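Local atomic coordinates of Asp (Solanum tuberosum, PDB entry 3RFI), a protein that forms the saposin-like domain of a plant aspartic protease, a helical insert that probably interacts with membranes, as other saposin-like proteins do. Residues Gln34-Ala39 against Ala75-Val80; Glu10-Val15 against Gln102-Ile107; Tyr18-Trp23 against Gly91-Val96. All coordinates share one frame; numbering follows the deposited sequence. Where two conformers were deposited one is given.

Contact 1 of 3, residues Gln34-Ala39 against Ala75-Val80; sequences QVCSQA and ACEMAV
Val35 and Cys36, which reach across to Cys76 and Val80, follow directly on a carbonyl that is gripped twice: Gln34 O accepts the backbone Gln38 N at 3.0 Å and the side-chain amide Gln38 NE2 at 3.2 Å. The two donors arrive from opposite faces of the carbonyl plane, the amide well above it, so a side-chain bond doubles the backbone bond of this helical turn. The crossing itself is covalent. Cys36 SG and Cys76 SG are bonded at 2.0 Å, and the disulfide torsion of -92° is close to the relaxed value. Cys76 swings its sulfur opposite its own backbone N (chi1 -178°), whereas that of Cys36 sits beside its backbone N. Val80 adds the apolar part: its CG2 branch meets Cys36 SG at 3.8 Å and Val35 CG1 at 3.9 Å, shielding one flank of the bridge. The aliphatic part of Glu77 also comes close, with CG 4.0 Å from Cys36 SG. Further out, Val80 packs on Val30 and Pro32, and Cys36 touches Cys42, itself bridged to Cys73. The short helical segments cross at 127°. Together the two disulfides staple the 32-42 region to helix 71-87, part of the three-disulfide pattern of saposin-like domains. The joint is sulfur wrapped in methyl groups, probably more sensitive to reduction than to side-chain ionisation.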
ATOM      1  N   GLN A  34       9.393   7.421  -8.701  1.00 31.77           N
ATOM      2  CA  GLN A  34       9.898   6.098  -9.038  1.00 32.50           C
ATOM      3  C   GLN A  34       8.848   5.352  -9.838  1.00 29.79           C
ATOM      4  O   GLN A  34       9.171   4.687 -10.814  1.00 29.50           O
ATOM      5  CB  GLN A  34      10.143   5.324  -7.737  1.00 34.24           C
ATOM      6  CG  GLN A  34      11.265   4.469  -7.814  1.00 45.59           C
ATOM      7  CD  GLN A  34      12.549   5.227  -8.165  1.00 56.71           C
ATOM      8  OE1 GLN A  34      13.001   6.139  -7.436  1.00 61.85           O
ATOM      9  NE2 GLN A  34      13.145   4.845  -9.288  1.00 59.51           N
ATOM     10  N   VAL A  35       7.602   5.443  -9.388  1.00 26.68           N
ATOM     11  CA  VAL A  35       6.503   4.759 -10.052  1.00 25.66           C
ATOM     12  C   VAL A  35       6.369   5.367 -11.452  1.00 24.94           C
ATOM     13  O   VAL A  35       6.321   4.644 -12.432  1.00 24.40           O
ATOM     14  CB  VAL A  35       5.170   4.980  -9.318  1.00 23.73           C
ATOM     15  CG1 VAL A  35       4.038   4.412 -10.155  1.00 21.52           C
ATOM     16  CG2 VAL A  35       5.148   4.225  -8.017  1.00 26.70           C
ATOM     17  N   CYS A  36       6.396   6.697 -11.526  1.00 24.70           N
ATOM     18  CA  CYS A  36       6.314   7.401 -12.826  1.00 24.07           C
ATOM     19  C   CYS A  36       7.491   7.154 -13.754  1.00 24.27           C
ATOM     20  O   CYS A  36       7.321   7.075 -14.968  1.00 25.18           O
ATOM     21  CB  CYS A  36       6.119   8.861 -12.532  1.00 21.91           C
ATOM     22  SG  CYS A  36       4.417   9.017 -11.879  1.00 24.88           S
ATOM     23  N   SER A  37       8.677   6.992 -13.193  1.00 25.77           N
ATOM     24  CA  SER A  37       9.821   6.545 -13.973  1.00 27.36           C
ATOM     25  C   SER A  37       9.637   5.125 -14.550  1.00 28.09           C
ATOM     26  O   SER A  37       9.908   4.889 -15.728  1.00 26.25           O
ATOM     27  CB  SER A  37      11.097   6.615 -13.146  1.00 29.92           C
ATOM     28  OG  SER A  37      11.482   7.958 -13.005  0.50 33.53           O
ATOM     29  N   GLN A  38       9.158   4.200 -13.734  1.00 27.51           N
ATOM     30  CA  GLN A  38       8.859   2.868 -14.256  1.00 30.81           C
ATOM     31  C   GLN A  38       7.757   2.892 -15.314  1.00 27.75           C
ATOM     32  O   GLN A  38       7.759   2.047 -16.179  1.00 27.89           O
ATOM     33  CB  GLN A  38       8.471   1.959 -13.142  1.00 31.25           C
ATOM     34  CG  GLN A  38       9.599   1.784 -12.172  1.00 42.10           C
ATOM     35  CD  GLN A  38       9.119   1.007 -10.991  1.00 48.94           C
ATOM     36  OE1 GLN A  38       9.408  -0.168 -10.876  1.00 58.04           O
ATOM     37  NE2 GLN A  38       8.309   1.635 -10.143  1.00 52.01           N
ATOM     38  N   ALA A  39       6.845   3.859 -15.225  1.00 24.80           N
ATOM     39  CA  ALA A  39       5.841   4.063 -16.292  1.00 24.70           C
ATOM     40  C   ALA A  39       6.385   4.753 -17.533  1.00 25.16           C
ATOM     41  O   ALA A  39       5.647   4.937 -18.481  1.00 26.56           O
ATOM     42  CB  ALA A  39       4.652   4.841 -15.750  1.00 21.31           C
ATOM     43  N   ALA A  75       2.053  15.249 -14.169  1.00 26.35           N
ATOM     44  CA  ALA A  75       0.680  14.730 -14.017  1.00 24.76           C
ATOM     45  C   ALA A  75       0.704  13.329 -13.458  1.00 23.29           C
ATOM     46  O   ALA A  75      -0.127  12.980 -12.601  1.00 22.69           O
ATOM     47  CB  ALA A  75      -0.090  14.790 -15.405  1.00 25.55           C
ATOM     48  N   CYS A  76       1.645  12.517 -13.902  1.00 22.16           N
ATOM     49  CA  CYS A  76       1.746  11.193 -13.381  1.00 21.82           C
ATOM     50  C   CYS A  76       2.014  11.285 -11.869  1.00 20.52           C
ATOM     51  O   CYS A  76       1.464  10.509 -11.096  1.00 20.80           O
ATOM     52  CB  CYS A  76       2.959  10.478 -14.027  1.00 21.58           C
ATOM     53  SG  CYS A  76       3.173   8.768 -13.483  1.00 25.29           S
ATOM     54  N   GLU A  77       2.967  12.114 -11.458  1.00 21.28           N
ATOM     55  CA  GLU A  77       3.308  12.141 -10.050  1.00 22.69           C
ATOM     56  C   GLU A  77       2.084  12.630  -9.214  1.00 23.34           C
ATOM     57  O   GLU A  77       1.832  12.102  -8.147  1.00 23.09           O
ATOM     58  CB  GLU A  77       4.441  13.107  -9.819  1.00 24.46           C
ATOM     59  CG  GLU A  77       5.780  12.390 -10.197  1.00 25.25           C
ATOM     60  CD  GLU A  77       6.974  13.293 -10.250  1.00 33.36           C
ATOM     61  OE1 GLU A  77       8.092  12.740 -10.215  1.00 35.85           O
ATOM     62  OE2 GLU A  77       6.822  14.521 -10.381  1.00 36.70           O
ATOM     63  N   MET A  78       1.359  13.600  -9.731  1.00 24.06           N
ATOM     64  CA  MET A  78       0.103  14.062  -9.094  1.00 25.48           C
ATOM     65  C   MET A  78      -0.868  12.928  -8.999  1.00 24.51           C
ATOM     66  O   MET A  78      -1.458  12.755  -7.923  1.00 25.33           O
ATOM     67  CB  MET A  78      -0.539  15.196  -9.880  1.00 27.04           C
ATOM     68  CG  MET A  78      -0.049  16.560  -9.575  0.50 29.74           C
ATOM     69  SD  MET A  78      -0.536  17.828 -10.751  0.50 31.62           S
ATOM     70  CE  MET A  78      -1.826  16.993 -11.648  0.50 30.67           C
ATOM     71  N   ALA A  79      -1.019  12.132 -10.078  1.00 23.54           N
ATOM     72  CA  ALA A  79      -1.894  10.992 -10.036  1.00 23.86           C
ATOM     73  C   ALA A  79      -1.447   9.988  -8.952  1.00 22.27           C
ATOM     74  O   ALA A  79      -2.308   9.481  -8.267  1.00 21.56           O
ATOM     75  CB  ALA A  79      -2.050  10.301 -11.383  1.00 21.78           C
ATOM     76  N   VAL A  80      -0.145   9.691  -8.831  1.00 21.28           N
ATOM     77  CA  VAL A  80       0.355   8.744  -7.821  1.00 20.08           C
ATOM     78  C   VAL A  80       0.120   9.289  -6.411  1.00 20.73           C
ATOM     79  O   VAL A  80      -0.318   8.558  -5.542  1.00 20.10           O
ATOM     80  CB  VAL A  80       1.840   8.350  -8.006  1.00 20.30           C
ATOM     81  CG1 VAL A  80       2.354   7.430  -6.849  1.00 19.34           C
ATOM     82  CG2 VAL A  80       1.979   7.592  -9.388  1.00 19.68           C
TER

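Contact 2 of 3, residues Glu10-Val15 against Gln102-Ile107; sequences ECKTIV and QLCEKI
A disulfide between Cys11 and Cys104 forms the innermost shell of this contact, with SG to SG at 2.0 Å. Its torsion of -61° is well short of the relaxed right angle; this small torsion brings Cys11 CB and Cys104 CB to 3.5 Å, which suggests some torsional strain in the bridge. The sulfur of Cys11 reaches across because it extends opposite the backbone N (chi1 -170°). Two apolar tips border the bridge. Ile107 lays CD1 against Cys11 CB at 3.5 Å, and Val15 brings its CG2 branch to Cys104 SG at 3.8 Å. Lys12 runs out extended past the cysteines, its CG touching Cys104 CB at 3.7 Å, until it crosses Glu105 at about a right angle, where Lys12 CE meets Glu105 CG at 3.4 Å. It is the aliphatic parts that touch here; Lys12 NZ remains 4.8 Å from Glu105 OE1, too far for a salt bridge, though the opposite charges probably attract weakly.

In the next shell, a type I beta turn from Cys104 to Ile107 turns the chain back and brings the isoleucine over the disulfide, with Ile107 N bonded to Cys104 O at 3.1 Å. Ser8 OG also hydrogen-bonds to Cys104 O, and Ile107 rests on Val7 and Ser8, so the first turn of helix 6-29 probably helps to place the C-terminal end. Val15 packs further on Val100 and Asn101. Joining the two terminal helices of an all-helical chain, this bridge belongs to the three-disulfide framework characteristic of the saposin-like fold.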
ATOM      1  N   GLU A  10       1.005 -15.805  14.133  1.00 37.47           N
ATOM      2  CA  GLU A  10       1.944 -14.742  13.787  1.00 36.03           C
ATOM      3  C   GLU A  10       1.391 -13.816  12.693  1.00 34.20           C
ATOM      4  O   GLU A  10       1.582 -12.608  12.745  1.00 32.69           O
ATOM      5  CB  GLU A  10       3.300 -15.339  13.335  1.00 37.37           C
ATOM      6  CG  GLU A  10       4.113 -15.876  14.481  0.50 43.08           C
ATOM      7  CD  GLU A  10       4.639 -14.776  15.369  0.50 45.10           C
ATOM      8  OE1 GLU A  10       3.936 -14.420  16.323  0.50 47.35           O
ATOM      9  OE2 GLU A  10       5.745 -14.273  15.112  0.50 45.03           O
ATOM     10  N   CYS A  11       0.721 -14.404  11.705  1.00 34.07           N
ATOM     11  CA  CYS A  11       0.012 -13.636  10.702  1.00 33.37           C
ATOM     12  C   CYS A  11      -1.046 -12.747  11.347  1.00 32.57           C
ATOM     13  O   CYS A  11      -1.105 -11.568  11.065  1.00 31.03           O
ATOM     14  CB  CYS A  11      -0.699 -14.591   9.715  1.00 35.16           C
ATOM     15  SG  CYS A  11      -1.364 -13.696   8.277  1.00 37.98           S
ATOM     16  N   LYS A  12      -1.869 -13.334  12.212  1.00 34.29           N
ATOM     17  CA  LYS A  12      -2.890 -12.552  12.914  1.00 36.09           C
ATOM     18  C   LYS A  12      -2.345 -11.474  13.806  1.00 34.27           C
ATOM     19  O   LYS A  12      -2.939 -10.397  13.890  1.00 34.90           O
ATOM     20  CB  LYS A  12      -3.881 -13.430  13.656  1.00 39.11           C
ATOM     21  CG  LYS A  12      -4.862 -14.098  12.691  1.00 41.34           C
ATOM     22  CD  LYS A  12      -5.837 -14.969  13.475  1.00 51.23           C
ATOM     23  CE  LYS A  12      -6.388 -16.099  12.632  1.00 58.31           C
ATOM     24  NZ  LYS A  12      -6.922 -17.231  13.479  1.00 63.46           N
ATOM     25  N   THR A  13      -1.203 -11.741  14.419  1.00 33.83           N
ATOM     26  CA  THR A  13      -0.533 -10.742  15.238  1.00 33.36           C
ATOM     27  C   THR A  13      -0.090  -9.588  14.377  1.00 30.18           C
ATOM     28  O   THR A  13      -0.305  -8.424  14.726  1.00 29.81           O
ATOM     29  CB  THR A  13       0.640 -11.344  15.982  1.00 33.57           C
ATOM     30  OG1 THR A  13       0.097 -12.317  16.888  1.00 40.17           O
ATOM     31  CG2 THR A  13       1.393 -10.270  16.810  1.00 36.35           C
ATOM     32  N   ILE A  14       0.491  -9.912  13.216  1.00 27.96           N
ATOM     33  CA  ILE A  14       0.840  -8.873  12.296  1.00 27.16           C
ATOM     34  C   ILE A  14      -0.389  -7.993  12.018  1.00 27.83           C
ATOM     35  O   ILE A  14      -0.317  -6.769  12.114  1.00 27.38           O
ATOM     36  CB  ILE A  14       1.381  -9.445  10.942  1.00 25.31           C
ATOM     37  CG1 ILE A  14       2.796 -10.019  11.100  1.00 27.99           C
ATOM     38  CG2 ILE A  14       1.262  -8.397   9.819  1.00 26.43           C
ATOM     39  CD1 ILE A  14       3.913  -8.997  11.472  1.00 26.11           C
ATOM     40  N   VAL A  15      -1.505  -8.596  11.620  1.00 28.79           N
ATOM     41  CA  VAL A  15      -2.640  -7.765  11.242  1.00 30.39           C
ATOM     42  C   VAL A  15      -3.154  -6.948  12.458  1.00 32.71           C
ATOM     43  O   VAL A  15      -3.332  -5.720  12.364  1.00 35.31           O
ATOM     44  CB  VAL A  15      -3.788  -8.611  10.588  1.00 32.60           C
ATOM     45  CG1 VAL A  15      -4.973  -7.711  10.187  1.00 36.46           C
ATOM     46  CG2 VAL A  15      -3.275  -9.375   9.362  1.00 30.44           C
ATOM     47  N   GLN A 102      -8.309 -12.569   6.607  1.00 30.75           N
ATOM     48  CA  GLN A 102      -9.001 -13.761   6.143  1.00 33.55           C
ATOM     49  C   GLN A 102      -7.972 -14.778   5.611  1.00 31.44           C
ATOM     50  O   GLN A 102      -8.160 -15.959   5.756  1.00 33.39           O
ATOM     51  CB  GLN A 102     -10.022 -13.422   5.047  1.00 35.37           C
ATOM     52  CG  GLN A 102     -11.217 -12.577   5.548  1.00 44.16           C
ATOM     53  CD  GLN A 102     -12.284 -13.347   6.338  1.00 58.15           C
ATOM     54  OE1 GLN A 102     -11.993 -14.284   7.102  1.00 58.60           O
ATOM     55  NE2 GLN A 102     -13.566 -12.927   6.161  1.00 66.81           N
ATOM     56  N   LEU A 103      -6.904 -14.307   4.973  1.00 29.19           N
ATOM     57  CA  LEU A 103      -5.807 -15.183   4.522  1.00 28.95           C
ATOM     58  C   LEU A 103      -4.983 -15.775   5.678  1.00 29.70           C
ATOM     59  O   LEU A 103      -4.631 -16.958   5.626  1.00 30.10           O
ATOM     60  CB  LEU A 103      -4.914 -14.462   3.500  1.00 27.45           C
ATOM     61  CG  LEU A 103      -5.594 -14.376   2.144  1.00 28.95           C
ATOM     62  CD1 LEU A 103      -4.965 -13.206   1.355  1.00 28.33           C
ATOM     63  CD2 LEU A 103      -5.447 -15.703   1.357  1.00 29.28           C
ATOM     64  N   CYS A 104      -4.709 -14.987   6.731  1.00 29.93           N
ATOM     65  CA  CYS A 104      -4.062 -15.531   7.923  1.00 31.85           C
ATOM     66  C   CYS A 104      -4.828 -16.754   8.389  1.00 33.69           C
ATOM     67  O   CYS A 104      -4.214 -17.749   8.793  1.00 34.45           O
ATOM     68  CB  CYS A 104      -4.100 -14.556   9.104  1.00 33.68           C
ATOM     69  SG  CYS A 104      -3.210 -13.089   8.782  1.00 34.43           S
ATOM     70  N   GLU A 105      -6.160 -16.652   8.377  1.00 34.84           N
ATOM     71  CA  GLU A 105      -7.043 -17.722   8.873  1.00 38.65           C
ATOM     72  C   GLU A 105      -7.012 -18.951   7.985  1.00 39.07           C
ATOM     73  O   GLU A 105      -7.474 -20.006   8.381  1.00 40.99           O
ATOM     74  CB  GLU A 105      -8.485 -17.223   9.022  1.00 41.32           C
ATOM     75  CG  GLU A 105      -8.587 -16.109  10.067  1.00 47.72           C
ATOM     76  CD  GLU A 105      -9.948 -15.433  10.126  1.00 59.25           C
ATOM     77  OE1 GLU A 105     -10.131 -14.562  11.022  1.00 63.29           O
ATOM     78  OE2 GLU A 105     -10.841 -15.774   9.296  1.00 63.92           O
ATOM     79  N   LYS A 106      -6.449 -18.814   6.790  1.00 36.12           N
ATOM     80  CA  LYS A 106      -6.289 -19.923   5.876  1.00 36.61           C
ATOM     81  C   LYS A 106      -4.930 -20.630   5.974  1.00 36.50           C
ATOM     82  O   LYS A 106      -4.669 -21.590   5.239  1.00 35.78           O
ATOM     83  CB  LYS A 106      -6.617 -19.458   4.457  1.00 35.64           C
ATOM     84  CG  LYS A 106      -8.116 -19.197   4.308  1.00 39.18           C
ATOM     85  CD  LYS A 106      -8.470 -18.812   2.899  1.00 45.23           C
ATOM     86  CE  LYS A 106      -9.981 -18.780   2.752  1.00 49.71           C
ATOM     87  NZ  LYS A 106     -10.513 -17.560   3.475  1.00 52.65           N
ATOM     88  N   ILE A 107      -4.052 -20.105   6.836  1.00 34.81           N
ATOM     89  CA  ILE A 107      -2.749 -20.693   7.059  1.00 35.61           C
ATOM     90  C   ILE A 107      -2.931 -21.913   7.966  1.00 38.76           C
ATOM     91  O   ILE A 107      -3.420 -21.778   9.071  1.00 39.83           O
ATOM     92  CB  ILE A 107      -1.751 -19.687   7.728  1.00 35.95           C
ATOM     93  CG1 ILE A 107      -1.566 -18.456   6.835  1.00 31.86           C
ATOM     94  CG2 ILE A 107      -0.348 -20.379   7.963  1.00 37.80           C
ATOM     95  CD1 ILE A 107      -0.823 -17.329   7.538  1.00 33.85           C
TER

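Contact 3 of 3, residues Tyr18-Trp23 against Gly91-Val96; sequences YGEMIW and GTKEKV
Trp23, Lys93 and Val96 carry this crossing of helix 6-29 and helix 90-104 of the saposin-like domain, whose short segments meet at 121°. With CG trans to the backbone N (chi1 175°), the indole of Trp23 is carried to the facing helix. Val96 sits over one face of its six-membered ring: CG2 is 4.0 Å from that ring's centroid in a CH-pi contact, while the other methyl, CG1, touches Trp23 CZ3 at 3.7 Å. At the five-membered ring the partner is the backbone of Lys93, whose CA makes an off-centre CH-pi contact 4.2 Å from the centroid. Lys93 CB lies obliquely to the ring, 3.8 Å from Trp23 NE1. That polar nitrogen is satisfied by the carbonyl of Leu87, a bond that helps fix the indole's rotation. Further out, the bent lysine chain crosses Glu20, with Lys93 CD 3.4 Å from Glu20 OE2; the ion pair from Lys93 NZ to Glu20 OE2 is long, at 3.8 Å. A second weak ion pair takes the same ammonium group to Glu90. Lys93 thus works mainly through its carbons, and cohesion, without a disulfide, rests on the indole, with charge adding probably only a modest, protonation-dependent pull.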
ATOM      1  N   TYR A  18       0.098  -4.893  14.098  1.00 27.47           N
ATOM      2  CA  TYR A  18       0.970  -4.122  13.228  1.00 26.52           C
ATOM      3  C   TYR A  18       0.320  -3.729  11.913  1.00 26.77           C
ATOM      4  O   TYR A  18       0.941  -3.068  11.113  1.00 24.74           O
ATOM      5  CB  TYR A  18       2.224  -4.935  12.853  1.00 24.53           C
ATOM      6  CG  TYR A  18       3.073  -5.276  14.032  1.00 24.24           C
ATOM      7  CD1 TYR A  18       2.891  -6.466  14.703  1.00 21.48           C
ATOM      8  CD2 TYR A  18       4.057  -4.399  14.472  1.00 27.75           C
ATOM      9  CE1 TYR A  18       3.681  -6.823  15.796  1.00 25.51           C
ATOM     10  CE2 TYR A  18       4.843  -4.721  15.552  1.00 25.06           C
ATOM     11  CZ  TYR A  18       4.668  -5.931  16.203  1.00 26.08           C
ATOM     12  OH  TYR A  18       5.462  -6.268  17.256  1.00 25.66           O
ATOM     13  N   GLY A  19      -0.934  -4.115  11.705  1.00 30.18           N
ATOM     14  CA  GLY A  19      -1.492  -4.065  10.325  1.00 28.97           C
ATOM     15  C   GLY A  19      -1.637  -2.641   9.838  1.00 29.90           C
ATOM     16  O   GLY A  19      -1.250  -2.329   8.722  1.00 31.04           O
ATOM     17  N   GLU A  20      -2.227  -1.773  10.640  1.00 30.89           N
ATOM     18  CA  GLU A  20      -2.387  -0.387  10.228  1.00 33.28           C
ATOM     19  C   GLU A  20      -1.028   0.260  10.035  1.00 31.27           C
ATOM     20  O   GLU A  20      -0.830   1.035   9.097  1.00 30.03           O
ATOM     21  CB  GLU A  20      -3.192   0.435  11.246  1.00 36.07           C
ATOM     22  CG  GLU A  20      -4.616   0.057  11.277  1.00 45.50           C
ATOM     23  CD  GLU A  20      -5.464   1.129  11.889  1.00 55.57           C
ATOM     24  OE1 GLU A  20      -4.887   2.019  12.560  1.00 58.88           O
ATOM     25  OE2 GLU A  20      -6.705   1.073  11.694  1.00 63.45           O
ATOM     26  N   MET A  21      -0.095  -0.023  10.938  1.00 30.14           N
ATOM     27  CA  MET A  21       1.233   0.544  10.816  1.00 28.83           C
ATOM     28  C   MET A  21       1.910   0.090   9.512  1.00 27.12           C
ATOM     29  O   MET A  21       2.522   0.887   8.773  1.00 25.92           O
ATOM     30  CB  MET A  21       2.042   0.112  11.995  1.00 29.16           C
ATOM     31  CG  MET A  21       3.454   0.610  12.031  1.00 27.37           C
ATOM     32  SD  MET A  21       4.157   0.403  13.646  0.50 28.66           S
ATOM     33  CE  MET A  21       5.863   0.712  13.178  0.50 21.37           C
ATOM     34  N   ILE A  22       1.802  -1.197   9.215  1.00 26.14           N
ATOM     35  CA  ILE A  22       2.431  -1.702   8.013  1.00 24.60           C
ATOM     36  C   ILE A  22       1.788  -1.109   6.766  1.00 26.09           C
ATOM     37  O   ILE A  22       2.496  -0.695   5.844  1.00 24.79           O
ATOM     38  CB  ILE A  22       2.401  -3.246   7.983  1.00 25.03           C
ATOM     39  CG1 ILE A  22       3.242  -3.805   9.174  1.00 21.91           C
ATOM     40  CG2 ILE A  22       2.640  -3.810   6.556  1.00 24.59           C
ATOM     41  CD1 ILE A  22       3.029  -5.327   9.467  0.50 12.87           C
ATOM     42  N   TRP A  23       0.463  -1.085   6.739  1.00 26.66           N
ATOM     43  CA  TRP A  23      -0.250  -0.514   5.621  1.00 28.37           C
ATOM     44  C   TRP A  23       0.143   0.939   5.464  1.00 28.92           C
ATOM     45  O   TRP A  23       0.339   1.399   4.349  1.00 29.44           O
ATOM     46  CB  TRP A  23      -1.754  -0.544   5.887  1.00 30.45           C
ATOM     47  CG  TRP A  23      -2.532   0.120   4.831  1.00 30.51           C
ATOM     48  CD1 TRP A  23      -3.298   1.263   4.938  1.00 32.01           C
ATOM     49  CD2 TRP A  23      -2.660  -0.340   3.492  1.00 28.52           C
ATOM     50  NE1 TRP A  23      -3.889   1.548   3.697  1.00 34.25           N
ATOM     51  CE2 TRP A  23      -3.494   0.580   2.801  1.00 30.35           C
ATOM     52  CE3 TRP A  23      -2.103  -1.426   2.785  1.00 28.00           C
ATOM     53  CZ2 TRP A  23      -3.849   0.400   1.456  1.00 31.20           C
ATOM     54  CZ3 TRP A  23      -2.430  -1.571   1.463  1.00 25.28           C
ATOM     55  CH2 TRP A  23      -3.271  -0.670   0.812  1.00 27.90           C
ATOM     56  N   GLY A  91     -12.031   3.018   4.520  1.00 42.37           N
ATOM     57  CA  GLY A  91     -12.575   1.897   3.782  1.00 44.01           C
ATOM     58  C   GLY A  91     -11.503   1.045   3.121  1.00 41.25           C
ATOM     59  O   GLY A  91     -11.546  -0.168   3.192  1.00 40.61           O
ATOM     60  N   THR A  92     -10.538   1.684   2.462  1.00 39.94           N
ATOM     61  CA  THR A  92      -9.534   0.948   1.725  1.00 38.25           C
ATOM     62  C   THR A  92      -8.602   0.165   2.672  1.00 36.01           C
ATOM     63  O   THR A  92      -8.376  -1.026   2.479  1.00 35.27           O
ATOM     64  CB  THR A  92      -8.754   1.888   0.823  1.00 38.89           C
ATOM     65  OG1 THR A  92      -9.661   2.449  -0.128  1.00 41.74           O
ATOM     66  CG2 THR A  92      -7.577   1.151   0.122  1.00 33.49           C
ATOM     67  N   LYS A  93      -8.085   0.857   3.684  1.00 36.63           N
ATOM     68  CA  LYS A  93      -7.288   0.263   4.746  1.00 36.73           C
ATOM     69  C   LYS A  93      -8.018  -0.913   5.355  1.00 36.35           C
ATOM     70  O   LYS A  93      -7.442  -1.987   5.475  1.00 35.48           O
ATOM     71  CB  LYS A  93      -6.983   1.309   5.831  1.00 39.18           C
ATOM     72  CG  LYS A  93      -6.431   0.706   7.136  1.00 43.31           C
ATOM     73  CD  LYS A  93      -6.712   1.624   8.365  1.00 54.12           C
ATOM     74  CE  LYS A  93      -6.413   3.100   8.048  1.00 56.61           C
ATOM     75  NZ  LYS A  93      -5.868   3.833   9.212  1.00 61.22           N
ATOM     76  N   GLU A  94      -9.289  -0.726   5.718  1.00 37.59           N
ATOM     77  CA  GLU A  94     -10.016  -1.770   6.451  1.00 39.38           C
ATOM     78  C   GLU A  94     -10.238  -2.992   5.530  1.00 37.70           C
ATOM     79  O   GLU A  94     -10.177  -4.143   5.976  1.00 37.11           O
ATOM     80  CB  GLU A  94     -11.346  -1.253   7.003  1.00 43.59           C
ATOM     81  CG  GLU A  94     -11.230  -0.069   8.030  1.00 49.77           C
ATOM     82  CD  GLU A  94     -12.608   0.592   8.358  1.00 60.16           C
ATOM     83  OE1 GLU A  94     -13.661   0.002   8.031  1.00 61.92           O
ATOM     84  OE2 GLU A  94     -12.653   1.717   8.923  1.00 64.81           O
ATOM     85  N   LYS A  95     -10.481  -2.727   4.246  1.00 36.24           N
ATOM     86  CA  LYS A  95     -10.694  -3.792   3.258  1.00 36.28           C
ATOM     87  C   LYS A  95      -9.387  -4.586   3.136  1.00 32.78           C
ATOM     88  O   LYS A  95      -9.383  -5.815   3.063  1.00 31.36           O
ATOM     89  CB  LYS A  95     -11.034  -3.137   1.907  1.00 38.54           C
ATOM     90  CG  LYS A  95     -11.319  -4.069   0.737  1.00 43.05           C
ATOM     91  CD  LYS A  95     -12.212  -3.306  -0.258  1.00 50.12           C
ATOM     92  CE  LYS A  95     -12.051  -3.809  -1.670  1.00 56.64           C
ATOM     93  NZ  LYS A  95     -12.604  -5.192  -1.802  1.00 61.10           N
ATOM     94  N   VAL A  96      -8.268  -3.881   3.121  1.00 29.98           N
ATOM     95  CA  VAL A  96      -7.020  -4.553   2.897  1.00 28.75           C
ATOM     96  C   VAL A  96      -6.682  -5.387   4.119  1.00 27.45           C
ATOM     97  O   VAL A  96      -6.299  -6.538   3.973  1.00 27.56           O
ATOM     98  CB  VAL A  96      -5.884  -3.581   2.656  1.00 28.75           C
ATOM     99  CG1 VAL A  96      -4.533  -4.331   2.645  1.00 32.90           C
ATOM    100  CG2 VAL A  96      -6.070  -2.920   1.302  1.00 32.42           C
TER

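Contacts 1 and 2 lie on opposite sides of the chain's centre, their centres about 32 Å apart, and each is closed by a disulfide. Contact 3 lies nearer the middle and has none. Contacts 2 and 3 join the same pair of helices, 6-29 and 90-104, with centres about 13 Å apart; contact 1 links helix 32-38, which follows the first of these, to helix 71-87, which precedes the second. None is wholly core: contact 1 is partly buried, contacts 2 and 3 superficial. Chemistry follows place: apolar support round the bridge of contact 1, lysine and glutamate at the margin of contact 2, and in contact 3 a lysine packed centrally on an aromatic ring beside a glutamate.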